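Local coordinates for protein shikimate dehydrogenase (Thermotoga maritima, PDB 3U62) that probably catalyses the reversible NADPH-linked reduction of 3-dehydroshikimate to shikimate, a step on the route to chorismate and the aromatic amino acids, at residues Ser13-Pro16 and Arg17-Glu21; Glu21-Arg25 and Ala26-His30; Phe56-Ile60 and Pro61-Arg65; Asp94-Gly97 and Val98-Leu102; Met224-Tyr227 and Gln228-Asn232. All coordinates share one frame; numbering follows the deposited sequence.

Contact 1. Residues Ser13-Pro16 and Arg17-Glu21; sequences SISP and RLYNE. With SO4 (sulfate ion), chain B.
Ile14 leans on Arg17 and Leu18 where helix 15-26 begins, and the residues on either side of it prepare that start. With OG anti to its own N (chi1 175°), the Ser13 side chain turns to the amide two residues on: Ser15 N donates to Ser13 OG at 3.1 Å, a capping bond. The same hydroxyl donates to O4 of a sulfate ion, probably from the crystallisation liquor, at 2.6 Å. A water bridges Ser13 O to Arg17 N.

Ile14 works in two directions. Its N-H points almost straight at sulfate O1, 3.0 Å away, while its side chain lies beside the helix. There CG2 touches Arg17 NH2 at 3.5 Å, an oblique approach to the guanidinium. With Leu18 it lies side by side, Ile14 CD1 3.9 Å from Leu18 CD1. Phe225 of helix 222-235 packs on both Ile14 and Leu18.

Ser15 OG is a second grip on sulfate O4, at 2.7 Å, and also receives a water that bridges to Tyr19 OH, whose protein partner is Asn232. The Tyr19 ring presents its edge to Ser15 O, and that carbonyl takes the nearly linear bond from Tyr19 N at 2.9 Å.

Pro16 O accepts from Asn20 N at 3.0 Å. The amide end of Asn20 reaches on to Tyr32 O, in strand 31-36.

Two serine hydroxyls and the Ile14 N-H, with a weak addition from Ser15 N, thus hold an anion at a capped helix start. Ser13, Ile14 and Ser15 are predicted shikimate-binding residues, placed where the first helix of a beta-alpha-beta unit begins.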
# COMPACT_ATOMS: atom_id res chain seq x y z
N SER A 13 -1.49 -4.30 -13.58
CA SER A 13 -2.37 -3.91 -12.48
C SER A 13 -3.68 -4.69 -12.51
O SER A 13 -4.25 -4.94 -13.57
CB SER A 13 -2.67 -2.41 -12.54
OG SER A 13 -3.62 -2.03 -11.56
N ILE A 14 -4.15 -5.07 -11.32
CA ILE A 14 -5.43 -5.77 -11.18
C ILE A 14 -6.61 -4.80 -11.09
O ILE A 14 -7.77 -5.22 -11.14
CB ILE A 14 -5.43 -6.72 -9.95
CG1 ILE A 14 -5.33 -5.93 -8.64
CG2 ILE A 14 -4.32 -7.77 -10.07
CD1 ILE A 14 -5.79 -6.71 -7.42
N SER A 15 -6.31 -3.51 -10.96
CA SER A 15 -7.34 -2.49 -10.76
C SER A 15 -8.31 -2.29 -11.93
O SER A 15 -9.52 -2.29 -11.71
CB SER A 15 -6.72 -1.15 -10.33
OG SER A 15 -6.27 -1.21 -8.99
N PRO A 16 -7.80 -2.12 -13.18
CA PRO A 16 -8.76 -1.85 -14.26
C PRO A 16 -9.88 -2.89 -14.39
O PRO A 16 -11.05 -2.49 -14.49
CB PRO A 16 -7.87 -1.85 -15.51
CG PRO A 16 -6.55 -1.42 -15.02
CD PRO A 16 -6.41 -2.05 -13.66
N ARG A 17 -9.55 -4.17 -14.38
CA ARG A 17 -10.56 -5.23 -14.52
C ARG A 17 -11.61 -5.17 -13.40
O ARG A 17 -12.80 -5.34 -13.66
CB ARG A 17 -9.92 -6.62 -14.57
CG ARG A 17 -9.22 -7.03 -13.29
CD ARG A 17 -8.92 -8.51 -13.19
NE ARG A 17 -8.29 -8.81 -11.90
CZ ARG A 17 -7.52 -9.86 -11.65
NH1 ARG A 17 -7.26 -10.74 -12.60
NH2 ARG A 17 -7.01 -10.03 -10.44
N LEU A 18 -11.15 -4.91 -12.18
CA LEU A 18 -12.03 -4.89 -11.01
C LEU A 18 -12.95 -3.67 -10.98
O LEU A 18 -14.16 -3.82 -10.78
CB LEU A 18 -11.23 -5.01 -9.71
CG LEU A 18 -10.78 -6.43 -9.35
CD1 LEU A 18 -9.59 -6.38 -8.41
CD2 LEU A 18 -11.93 -7.24 -8.74
N TYR A 19 -12.39 -2.48 -11.17
CA TYR A 19 -13.21 -1.26 -11.18
C TYR A 19 -14.19 -1.26 -12.35
O TYR A 19 -15.35 -0.87 -12.19
CB TYR A 19 -12.34 -0.01 -11.22
CG TYR A 19 -11.64 0.33 -9.92
CD1 TYR A 19 -10.37 -0.18 -9.64
CD2 TYR A 19 -12.23 1.17 -8.97
CE1 TYR A 19 -9.71 0.13 -8.46
CE2 TYR A 19 -11.58 1.49 -7.78
CZ TYR A 19 -10.32 0.97 -7.53
OH TYR A 19 -9.66 1.27 -6.36
N ASN A 20 -13.75 -1.71 -13.53
CA ASN A 20 -14.62 -1.79 -14.70
C ASN A 20 -15.76 -2.79 -14.54
O ASN A 20 -16.88 -2.53 -14.99
CB ASN A 20 -13.82 -2.08 -15.97
CG ASN A 20 -13.04 -0.88 -16.46
OD1 ASN A 20 -13.55 0.24 -16.48
ND2 ASN A 20 -11.80 -1.10 -16.86
N GLU A 21 -15.48 -3.94 -13.92
CA GLU A 21 -16.52 -4.92 -13.62
C GLU A 21 -17.50 -4.33 -12.61
O GLU A 21 -18.71 -4.52 -12.73
CB GLU A 21 -15.92 -6.23 -13.07
CG GLU A 21 -16.94 -7.36 -12.88
CD GLU A 21 -16.36 -8.59 -12.19
OE1 GLU A 21 -15.21 -8.55 -11.72
OE2 GLU A 21 -17.08 -9.62 -12.12
S SO4 B . -2.51 -2.83 -8.71
O1 SO4 B . -2.36 -4.22 -9.12
O2 SO4 B . -1.59 -1.99 -9.46
O3 SO4 B . -2.22 -2.71 -7.28
O4 SO4 B . -3.89 -2.39 -8.95
O HOH W 1 -6.71 -5.16 -14.50
O HOH W 2 -6.94 0.67 -6.66

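Contact 2. Residues Glu21-Arg25 and Ala26-His30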
# COMPACT_ATOMS: atom_id res chain seq x y z
N GLU A 21 -15.48 -3.94 -13.92
CA GLU A 21 -16.52 -4.92 -13.62
C GLU A 21 -17.50 -4.33 -12.61
O GLU A 21 -18.71 -4.52 -12.73
CB GLU A 21 -15.92 -6.23 -13.07
CG GLU A 21 -16.94 -7.36 -12.88
CD GLU A 21 -16.36 -8.59 -12.19
OE1 GLU A 21 -15.21 -8.55 -11.72
OE2 GLU A 21 -17.08 -9.62 -12.12
N TYR A 22 -16.96 -3.62 -11.62
CA TYR A 22 -17.76 -2.96 -10.59
C TYR A 22 -18.70 -1.91 -11.19
O TYR A 22 -19.89 -1.89 -10.88
CB TYR A 22 -16.84 -2.32 -9.54
CG TYR A 22 -17.53 -1.35 -8.61
CD1 TYR A 22 -18.20 -1.80 -7.47
CD2 TYR A 22 -17.52 0.02 -8.88
CE1 TYR A 22 -18.84 -0.90 -6.63
CE2 TYR A 22 -18.16 0.92 -8.04
CZ TYR A 22 -18.81 0.45 -6.92
OH TYR A 22 -19.44 1.33 -6.08
N PHE A 23 -18.16 -1.05 -12.06
CA PHE A 23 -18.97 -0.02 -12.72
C PHE A 23 -20.09 -0.64 -13.55
O PHE A 23 -21.23 -0.17 -13.51
CB PHE A 23 -18.11 0.90 -13.60
CG PHE A 23 -17.11 1.73 -12.84
CD1 PHE A 23 -15.85 1.99 -13.39
CD2 PHE A 23 -17.41 2.25 -11.58
CE1 PHE A 23 -14.91 2.75 -12.70
CE2 PHE A 23 -16.47 3.01 -10.89
CZ PHE A 23 -15.22 3.26 -11.45
N LYS A 24 -19.76 -1.70 -14.30
CA LYS A 24 -20.74 -2.38 -15.14
C LYS A 24 -21.86 -3.02 -14.31
O LYS A 24 -23.04 -2.89 -14.65
CB LYS A 24 -20.08 -3.42 -16.04
CG LYS A 24 -21.00 -3.99 -17.12
CD LYS A 24 -20.31 -5.04 -17.97
CE LYS A 24 -21.30 -5.74 -18.89
NZ LYS A 24 -20.63 -6.68 -19.83
N ARG A 25 -21.48 -3.70 -13.23
CA ARG A 25 -22.44 -4.35 -12.34
C ARG A 25 -23.34 -3.33 -11.63
O ARG A 25 -24.51 -3.61 -11.37
CB ARG A 25 -21.70 -5.24 -11.33
CG ARG A 25 -22.57 -5.97 -10.31
CD ARG A 25 -23.52 -6.97 -10.96
NE ARG A 25 -24.44 -7.54 -9.97
CZ ARG A 25 -25.56 -6.96 -9.56
NH1 ARG A 25 -25.94 -5.78 -10.05
NH2 ARG A 25 -26.32 -7.56 -8.65
N ALA A 26 -22.79 -2.15 -11.35
CA ALA A 26 -23.55 -1.09 -10.68
C ALA A 26 -24.41 -0.26 -11.64
O ALA A 26 -25.21 0.57 -11.20
CB ALA A 26 -22.60 -0.19 -9.89
N GLY A 27 -24.25 -0.50 -12.94
CA GLY A 27 -24.99 0.24 -13.97
C GLY A 27 -24.47 1.65 -14.17
O GLY A 27 -25.20 2.53 -14.64
N MET A 28 -23.20 1.85 -13.82
CA MET A 28 -22.54 3.15 -13.94
C MET A 28 -21.83 3.29 -15.27
O MET A 28 -21.44 2.29 -15.88
CB MET A 28 -21.54 3.34 -12.80
CG MET A 28 -22.18 3.48 -11.42
SD MET A 28 -20.94 3.42 -10.11
CE MET A 28 -22.00 3.56 -8.66
N ASN A 29 -21.64 4.53 -15.72
CA ASN A 29 -20.99 4.80 -16.99
C ASN A 29 -19.49 5.10 -16.87
O ASN A 29 -18.83 5.44 -17.85
CB ASN A 29 -21.70 5.93 -17.74
CG ASN A 29 -22.98 5.46 -18.43
OD1 ASN A 29 -23.69 6.27 -19.05
ND2 ASN A 29 -23.29 4.17 -18.33
N HIS A 30 -18.96 4.94 -15.66
CA HIS A 30 -17.56 5.24 -15.38
C HIS A 30 -16.61 4.21 -15.99
O HIS A 30 -17.00 3.07 -16.26
CB HIS A 30 -17.31 5.36 -13.87
CG HIS A 30 -18.32 6.21 -13.17
ND1 HIS A 30 -18.63 7.49 -13.57
CD2 HIS A 30 -19.11 5.95 -12.10
CE1 HIS A 30 -19.56 7.98 -12.77
NE2 HIS A 30 -19.87 7.07 -11.87
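Phe23 and His30 form the dense part of this helix end. His30 CB sits squarely over one face of the Phe23 ring, 3.5 Å from its centroid, in a CH-pi contact. The imidazole follows edge-on, its plane at 77° to the phenyl ring and the centroids 5.3 Å apart: a T-shaped pair. Because CG of Phe23 lies anti to its carbonyl carbon (chi1 -64°), the ring is carried alongside the returning chain, and its CD1 comes within 3.3 Å of His30 O.

Met28 fills in beside them. Its extended side chain passes obliquely beside the phenyl ring and leaves SD 4.0 Å from Phe23 CD2, with the Tyr22 ring also near, so that one sulfur makes oblique Met-aromatic contacts with two rings.

The backbone turn is a Schellman motif. Met28 N donates to Phe23 O at 2.8 Å, and Gly27, with positive phi, gives its N-H to Lys24 O at 3.2 Å from well above the carbonyl plane. On this outer side the packing is sparse: Lys24, its CB directed away from the turn, is exposed, and so are Gly27 and Asn29.

The inner rings fit between secondary-structure elements. Phe23 and His30 both rest on Phe3 of strand 2-7, Tyr22 packs against helices 222-235 and 241-248, and Arg25 forms a salt bridge with Glu246 of the latter, while the chain proceeds directly into strand 31-36.

Contact 3. Residues Phe56-Ile60 and Pro61-Arg65; sequences FNATI and PHKER. With SO4 (sulfate ion), chain C.
Beyond strand 55-58 the chain turns sharply through a cis peptide bond before Pro61, with Ile60 and Pro61 CA atoms only 3.0 Å apart, and His62 N closes the turn on Thr59 O at 2.9 Å. This fold-back lets Lys63 return over the strand end. Its CG rests 3.4 Å from Ala58 O, and bends at chi3 and chi4 (-65° and -60°) curl the chain back until NZ lies beside Ile60 CG2, the two side chains pointing the same way.

A sulfate ion occupies the cup so formed. Lys63 binds it twice with NZ, to O4 at 2.9 Å and to O3 at 3.1 Å, and a third time with its backbone N, again to O4. Glu64 N reaches O2 at 3.0 Å, in a nearly straight bond, and Gly118 N also donates to the ion, from the dinucleotide-binding half. NZ donates as well to a water that also touches Thr59 OG1. Farther along, Arg65 NH2 bonds Pro61 O at 3.1 Å, approaching from above the carbonyl plane.

Lys63 is the predicted proton acceptor and Thr59 a predicted shikimate ligand, while Gly118 is predicted to bind NADP(+). Lys63 NZ is thus tied both to an anion and, through one water, to a substrate-site hydroxyl. Such chemistry is consistent with a cleft where substrate and cofactor meet; the sulfate, probably from the crystallisation liquor, may mark a position that favours an anion.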
# COMPACT_ATOMS: atom_id res chain seq x y z
N PHE A 56 -7.85 9.51 -10.31
CA PHE A 56 -6.96 8.39 -10.58
C PHE A 56 -6.26 7.89 -9.33
O PHE A 56 -6.19 8.59 -8.32
CB PHE A 56 -5.93 8.74 -11.67
CG PHE A 56 -5.09 9.96 -11.37
CD1 PHE A 56 -3.86 9.83 -10.72
CD2 PHE A 56 -5.51 11.22 -11.76
CE1 PHE A 56 -3.08 10.95 -10.46
CE2 PHE A 56 -4.74 12.35 -11.50
CZ PHE A 56 -3.52 12.22 -10.85
N ASN A 57 -5.76 6.67 -9.41
CA ASN A 57 -4.87 6.14 -8.40
C ASN A 57 -3.42 6.28 -8.85
O ASN A 57 -3.13 6.27 -10.05
CB ASN A 57 -5.19 4.67 -8.11
CG ASN A 57 -6.48 4.50 -7.33
OD1 ASN A 57 -6.66 5.08 -6.26
ND2 ASN A 57 -7.39 3.69 -7.87
N ALA A 58 -2.53 6.44 -7.88
CA ALA A 58 -1.10 6.47 -8.15
C ALA A 58 -0.44 5.36 -7.35
O ALA A 58 -0.74 5.17 -6.17
CB ALA A 58 -0.52 7.82 -7.76
N THR A 59 0.45 4.62 -8.00
CA THR A 59 1.26 3.62 -7.31
C THR A 59 2.74 3.96 -7.54
O THR A 59 3.06 5.04 -8.04
CB THR A 59 0.89 2.17 -7.74
OG1 THR A 59 1.60 1.23 -6.92
CG2 THR A 59 1.19 1.92 -9.21
N ILE A 60 3.63 3.05 -7.16
CA ILE A 60 5.07 3.25 -7.36
C ILE A 60 5.40 3.57 -8.82
O ILE A 60 4.80 2.98 -9.73
CB ILE A 60 5.92 2.05 -6.87
CG1 ILE A 60 5.49 0.74 -7.56
CG2 ILE A 60 5.84 1.92 -5.34
CD1 ILE A 60 6.54 -0.36 -7.54
N PRO A 61 6.34 4.50 -9.06
CA PRO A 61 7.08 5.29 -8.08
C PRO A 61 6.59 6.74 -8.01
O PRO A 61 7.40 7.66 -7.91
CB PRO A 61 8.50 5.26 -8.66
CG PRO A 61 8.29 5.21 -10.16
CD PRO A 61 6.88 4.70 -10.42
N HIS A 62 5.27 6.93 -8.04
CA HIS A 62 4.70 8.26 -8.25
C HIS A 62 3.85 8.83 -7.12
O HIS A 62 3.33 9.94 -7.25
CB HIS A 62 3.87 8.26 -9.54
CG HIS A 62 4.67 8.01 -10.77
ND1 HIS A 62 4.13 7.46 -11.92
CD2 HIS A 62 5.98 8.23 -11.05
CE1 HIS A 62 5.07 7.36 -12.84
NE2 HIS A 62 6.20 7.81 -12.34
N LYS A 63 3.71 8.09 -6.02
CA LYS A 63 2.84 8.54 -4.91
C LYS A 63 3.31 9.85 -4.28
O LYS A 63 2.50 10.75 -4.04
CB LYS A 63 2.67 7.45 -3.85
CG LYS A 63 1.91 6.22 -4.35
CD LYS A 63 1.54 5.27 -3.21
CE LYS A 63 2.77 4.64 -2.55
NZ LYS A 63 3.60 3.85 -3.49
N GLU A 64 4.61 9.96 -4.01
CA GLU A 64 5.19 11.20 -3.51
C GLU A 64 5.25 12.24 -4.63
O GLU A 64 4.96 13.42 -4.41
CB GLU A 64 6.58 10.96 -2.91
CG GLU A 64 7.14 12.11 -2.07
CD GLU A 64 7.73 13.24 -2.91
OE1 GLU A 64 8.34 12.96 -3.97
OE2 GLU A 64 7.61 14.41 -2.50
N ARG A 65 5.64 11.79 -5.82
CA ARG A 65 5.86 12.66 -6.97
C ARG A 65 4.62 13.47 -7.37
O ARG A 65 4.74 14.65 -7.73
CB ARG A 65 6.33 11.82 -8.16
CG ARG A 65 7.24 12.55 -9.14
CD ARG A 65 7.54 11.69 -10.36
NE ARG A 65 8.05 10.37 -10.01
CZ ARG A 65 9.34 10.08 -9.84
NH1 ARG A 65 10.27 11.01 -10.00
NH2 ARG A 65 9.71 8.84 -9.52
S SO4 C . 6.32 6.08 -4.15
O1 SO4 C . 7.57 5.54 -4.70
O2 SO4 C . 6.42 7.53 -4.05
O3 SO4 C . 6.09 5.50 -2.83
O4 SO4 C . 5.21 5.72 -5.03
O HOH W 3 2.02 1.71 -4.20

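Contact 4. Residues Asp94-Gly97 and Val98-Leu102; sequences DWVG and VVKSL
Trp95 and Val99, one turn apart on helix 94-101, set the pattern of a regular alpha-helical turn, with Val99 N donating to Trp95 O at 3.0 Å and nearly straight (172°). The same i to i+4 pairing takes Val98 N to Asp94 O, Lys100 N to Val96 O and Ser101 N to Gly97 O, so four successive carbonyls are satisfied by four amides. At the C-terminal end Leu102 N instead finds Val99 O at 3.2 Å and, weakly, Val98 O.

The side chains add their own bonds. The indole N-H of Trp95 goes to Asp75, while its CE3 edge meets Val99 CG2 at 4.0 Å, the two groups lying side by side. On one face of the indole rests its neighbour Val96, CG2 3.7 Å above the ring centre. Lys100 ends in a salt bridge with Glu103, its aliphatic part passing Val96 O.

Asp94, a predicted shikimate ligand, begins the helix next to Asn83 and Lys63; helix 118-129 packs on Val98 and Val99. Ser101 OG, placed between its backbone N and carbonyl carbon (chi1 73°), also pairs with Tyr197 OH, and donates back to Val98 O at 2.7 Å.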
# COMPACT_ATOMS: atom_id res chain seq x y z
N ASP A 94 -4.22 4.33 1.30
CA ASP A 94 -3.39 3.18 1.68
C ASP A 94 -3.41 2.92 3.18
O ASP A 94 -3.56 1.77 3.60
CB ASP A 94 -1.94 3.36 1.20
CG ASP A 94 -1.73 2.94 -0.25
OD1 ASP A 94 -2.56 2.17 -0.79
OD2 ASP A 94 -0.73 3.38 -0.85
N TRP A 95 -3.25 3.98 3.98
CA TRP A 95 -3.25 3.83 5.44
C TRP A 95 -4.61 3.36 5.97
O TRP A 95 -4.66 2.59 6.93
CB TRP A 95 -2.80 5.12 6.15
CG TRP A 95 -3.78 6.25 6.17
CD1 TRP A 95 -3.87 7.27 5.27
CD2 TRP A 95 -4.80 6.51 7.16
NE1 TRP A 95 -4.88 8.14 5.62
CE2 TRP A 95 -5.46 7.69 6.77
CE3 TRP A 95 -5.21 5.84 8.32
CZ2 TRP A 95 -6.52 8.23 7.51
CZ3 TRP A 95 -6.26 6.38 9.06
CH2 TRP A 95 -6.91 7.56 8.64
N VAL A 96 -5.68 3.82 5.33
CA VAL A 96 -7.04 3.35 5.63
C VAL A 96 -7.14 1.86 5.33
O VAL A 96 -7.71 1.10 6.11
CB VAL A 96 -8.11 4.15 4.83
CG1 VAL A 96 -9.48 3.50 4.94
CG2 VAL A 96 -8.16 5.59 5.31
N GLY A 97 -6.58 1.45 4.19
CA GLY A 97 -6.51 0.04 3.81
C GLY A 97 -5.82 -0.82 4.86
O GLY A 97 -6.27 -1.92 5.15
N VAL A 98 -4.74 -0.29 5.43
CA VAL A 98 -3.97 -1.00 6.46
C VAL A 98 -4.76 -1.13 7.76
O VAL A 98 -4.88 -2.23 8.32
CB VAL A 98 -2.59 -0.35 6.72
CG1 VAL A 98 -1.82 -1.09 7.81
CG2 VAL A 98 -1.76 -0.31 5.44
N VAL A 99 -5.31 -0.01 8.25
CA VAL A 99 -6.11 -0.01 9.47
C VAL A 99 -7.27 -1.00 9.37
O VAL A 99 -7.46 -1.84 10.26
CB VAL A 99 -6.65 1.41 9.82
CG1 VAL A 99 -7.66 1.36 10.97
CG2 VAL A 99 -5.50 2.34 10.19
N LYS A 100 -8.03 -0.91 8.28
CA LYS A 100 -9.20 -1.77 8.10
C LYS A 100 -8.84 -3.24 7.88
O LYS A 100 -9.61 -4.12 8.29
CB LYS A 100 -10.10 -1.24 6.97
CG LYS A 100 -10.82 0.06 7.34
CD LYS A 100 -12.02 0.35 6.44
CE LYS A 100 -13.20 -0.58 6.75
NZ LYS A 100 -13.52 -0.59 8.29
N SER A 101 -7.69 -3.50 7.27
CA SER A 101 -7.21 -4.88 7.07
C SER A 101 -6.87 -5.56 8.40
O SER A 101 -6.89 -6.79 8.49
CB SER A 101 -5.98 -4.91 6.15
OG SER A 101 -4.83 -4.41 6.80
N LEU A 102 -6.57 -4.75 9.41
CA LEU A 102 -6.19 -5.26 10.72
C LEU A 102 -7.32 -5.17 11.75
O LEU A 102 -7.07 -5.26 12.96
CB LEU A 102 -4.94 -4.52 11.24
CG LEU A 102 -3.63 -4.78 10.49
CD1 LEU A 102 -2.62 -3.68 10.79
CD2 LEU A 102 -3.05 -6.16 10.83

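Contact 5. Residues Met224-Tyr227 and Gln228-Asn232; sequences MFYY and QAMEN
Helix 222-235 runs between helices 15-26 and 94-101, and this part of it carries a side-chain bond back onto its own backbone. Gln228 NE2 donates to Phe225 O at 3.1 Å, in the carbonyl plane and on a lone pair, while Ala229 N uses the same oxygen at 3.0 Å in the ordinary helical way. Two donors therefore grip one carbonyl. The fold of the glutamine explains it: CG between its backbone N and carbonyl carbon (chi1 67°), with a further bend at chi2, curls the amide back along the helix. There NE2 also approaches Phe225 CD1 at 3.5 Å, obliquely, with ring and amide planes 43° apart.

The other end of that amide is engaged as well. Asn232 ND2 donates to Gln228 OE1 at 3.0 Å from above the carbonyl plane, and Asn232 OD1 is itself bonded to Thr93.

A second cluster packs aromatic rings against a methionine. The Tyr227 ring takes CD2 of Tyr226 over the centre of one face, and Met230, bent at chi3, reaches both rings. Its CE is 4.0 Å from Tyr226 CE2, and its SD lies at the edge of the Tyr227 ring, 5.4 Å from the centroid, a Met-aromatic contact.

Apart from this cluster, a water donates to the backbone carbonyl Tyr227 O at 2.7 Å.

With one end of its amide on a carbonyl and the other on an asparagine, Gln228 has its rotation fixed. The bonds form a chain from Phe225 O through Gln228 and Asn232 to Thr93, and it lies beside Asn83 and Ser15, both predicted to bind shikimate.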
# COMPACT_ATOMS: atom_id res chain seq x y z
N MET A 224 -5.77 -5.05 2.28
CA MET A 224 -5.36 -3.65 2.12
C MET A 224 -5.88 -3.09 0.80
O MET A 224 -6.41 -1.98 0.76
CB MET A 224 -3.83 -3.53 2.19
CG MET A 224 -3.29 -2.12 2.06
SD MET A 224 -1.49 -2.11 2.01
CE MET A 224 -1.16 -0.38 1.67
N PHE A 225 -5.73 -3.87 -0.27
CA PHE A 225 -6.23 -3.48 -1.59
C PHE A 225 -7.74 -3.29 -1.59
O PHE A 225 -8.25 -2.30 -2.13
CB PHE A 225 -5.83 -4.50 -2.66
CG PHE A 225 -6.40 -4.20 -4.02
CD1 PHE A 225 -5.76 -3.32 -4.88
CD2 PHE A 225 -7.61 -4.77 -4.42
CE1 PHE A 225 -6.30 -3.02 -6.13
CE2 PHE A 225 -8.15 -4.48 -5.67
CZ PHE A 225 -7.50 -3.60 -6.52
N TYR A 226 -8.45 -4.25 -1.00
CA TYR A 226 -9.90 -4.23 -0.88
C TYR A 226 -10.39 -2.95 -0.21
O TYR A 226 -11.27 -2.27 -0.73
CB TYR A 226 -10.37 -5.47 -0.10
CG TYR A 226 -11.86 -5.62 0.10
CD1 TYR A 226 -12.66 -6.24 -0.86
CD2 TYR A 226 -12.47 -5.17 1.28
CE1 TYR A 226 -14.03 -6.40 -0.67
CE2 TYR A 226 -13.84 -5.32 1.48
CZ TYR A 226 -14.61 -5.94 0.50
OH TYR A 226 -15.97 -6.09 0.69
N TYR A 227 -9.80 -2.63 0.94
CA TYR A 227 -10.26 -1.49 1.73
C TYR A 227 -9.81 -0.13 1.19
O TYR A 227 -10.53 0.86 1.38
CB TYR A 227 -9.90 -1.66 3.20
CG TYR A 227 -10.72 -2.71 3.91
CD1 TYR A 227 -10.13 -3.85 4.44
CD2 TYR A 227 -12.10 -2.55 4.07
CE1 TYR A 227 -10.88 -4.82 5.09
CE2 TYR A 227 -12.87 -3.51 4.72
CZ TYR A 227 -12.25 -4.64 5.23
OH TYR A 227 -13.00 -5.59 5.88
N GLN A 228 -8.65 -0.06 0.54
CA GLN A 228 -8.25 1.19 -0.12
C GLN A 228 -9.16 1.48 -1.31
O GLN A 228 -9.50 2.64 -1.56
CB GLN A 228 -6.75 1.22 -0.48
CG GLN A 228 -6.28 0.24 -1.55
CD GLN A 228 -6.44 0.75 -2.98
OE1 GLN A 228 -6.21 1.93 -3.27
NE2 GLN A 228 -6.82 -0.14 -3.88
N ALA A 229 -9.55 0.43 -2.04
CA ALA A 229 -10.48 0.56 -3.16
C ALA A 229 -11.84 1.07 -2.69
O ALA A 229 -12.44 1.92 -3.36
CB ALA A 229 -10.63 -0.78 -3.87
N MET A 230 -12.30 0.55 -1.56
CA MET A 230 -13.54 1.01 -0.93
C MET A 230 -13.48 2.51 -0.63
O MET A 230 -14.41 3.25 -0.95
CB MET A 230 -13.80 0.22 0.36
CG MET A 230 -15.03 0.67 1.14
SD MET A 230 -15.20 -0.17 2.73
CE MET A 230 -15.63 -1.83 2.19
N GLU A 231 -12.37 2.94 -0.03
CA GLU A 231 -12.17 4.34 0.32
C GLU A 231 -12.07 5.23 -0.92
O GLU A 231 -12.62 6.34 -0.93
CB GLU A 231 -10.93 4.51 1.21
CG GLU A 231 -10.84 5.86 1.94
CD GLU A 231 -11.80 6.00 3.11
OE1 GLU A 231 -12.31 4.95 3.61
OE2 GLU A 231 -12.06 7.16 3.52
N ASN A 232 -11.38 4.74 -1.95
CA ASN A 232 -11.29 5.44 -3.24
C ASN A 232 -12.67 5.76 -3.81
O ASN A 232 -12.94 6.89 -4.22
CB ASN A 232 -10.53 4.60 -4.28
CG ASN A 232 -9.07 4.40 -3.92
OD1 ASN A 232 -8.50 5.13 -3.12
ND2 ASN A 232 -8.46 3.39 -4.53
O HOH W 4 -12.42 1.51 3.26

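How the contacts relate
All five contacts are local: each joins segments that follow one another directly, and none closes a long loop. Contacts 1 and 2 overlap at Glu21 and define the two ends of helix 15-26, the first at its anion-binding start and the second where the chain turns toward strand 31-36; the others follow in series. Contact 3 turns out of strand 55-58, and its Lys63 touches Asp94 of contact 4. Helix 94-101 of contact 4 packs on contact 5, their centres about 8 Å apart. Contact 5 also meets contact 1 through Phe225 and Asn232, so residues 224-232 tie the first helix of the substrate-binding region to helix 94-101.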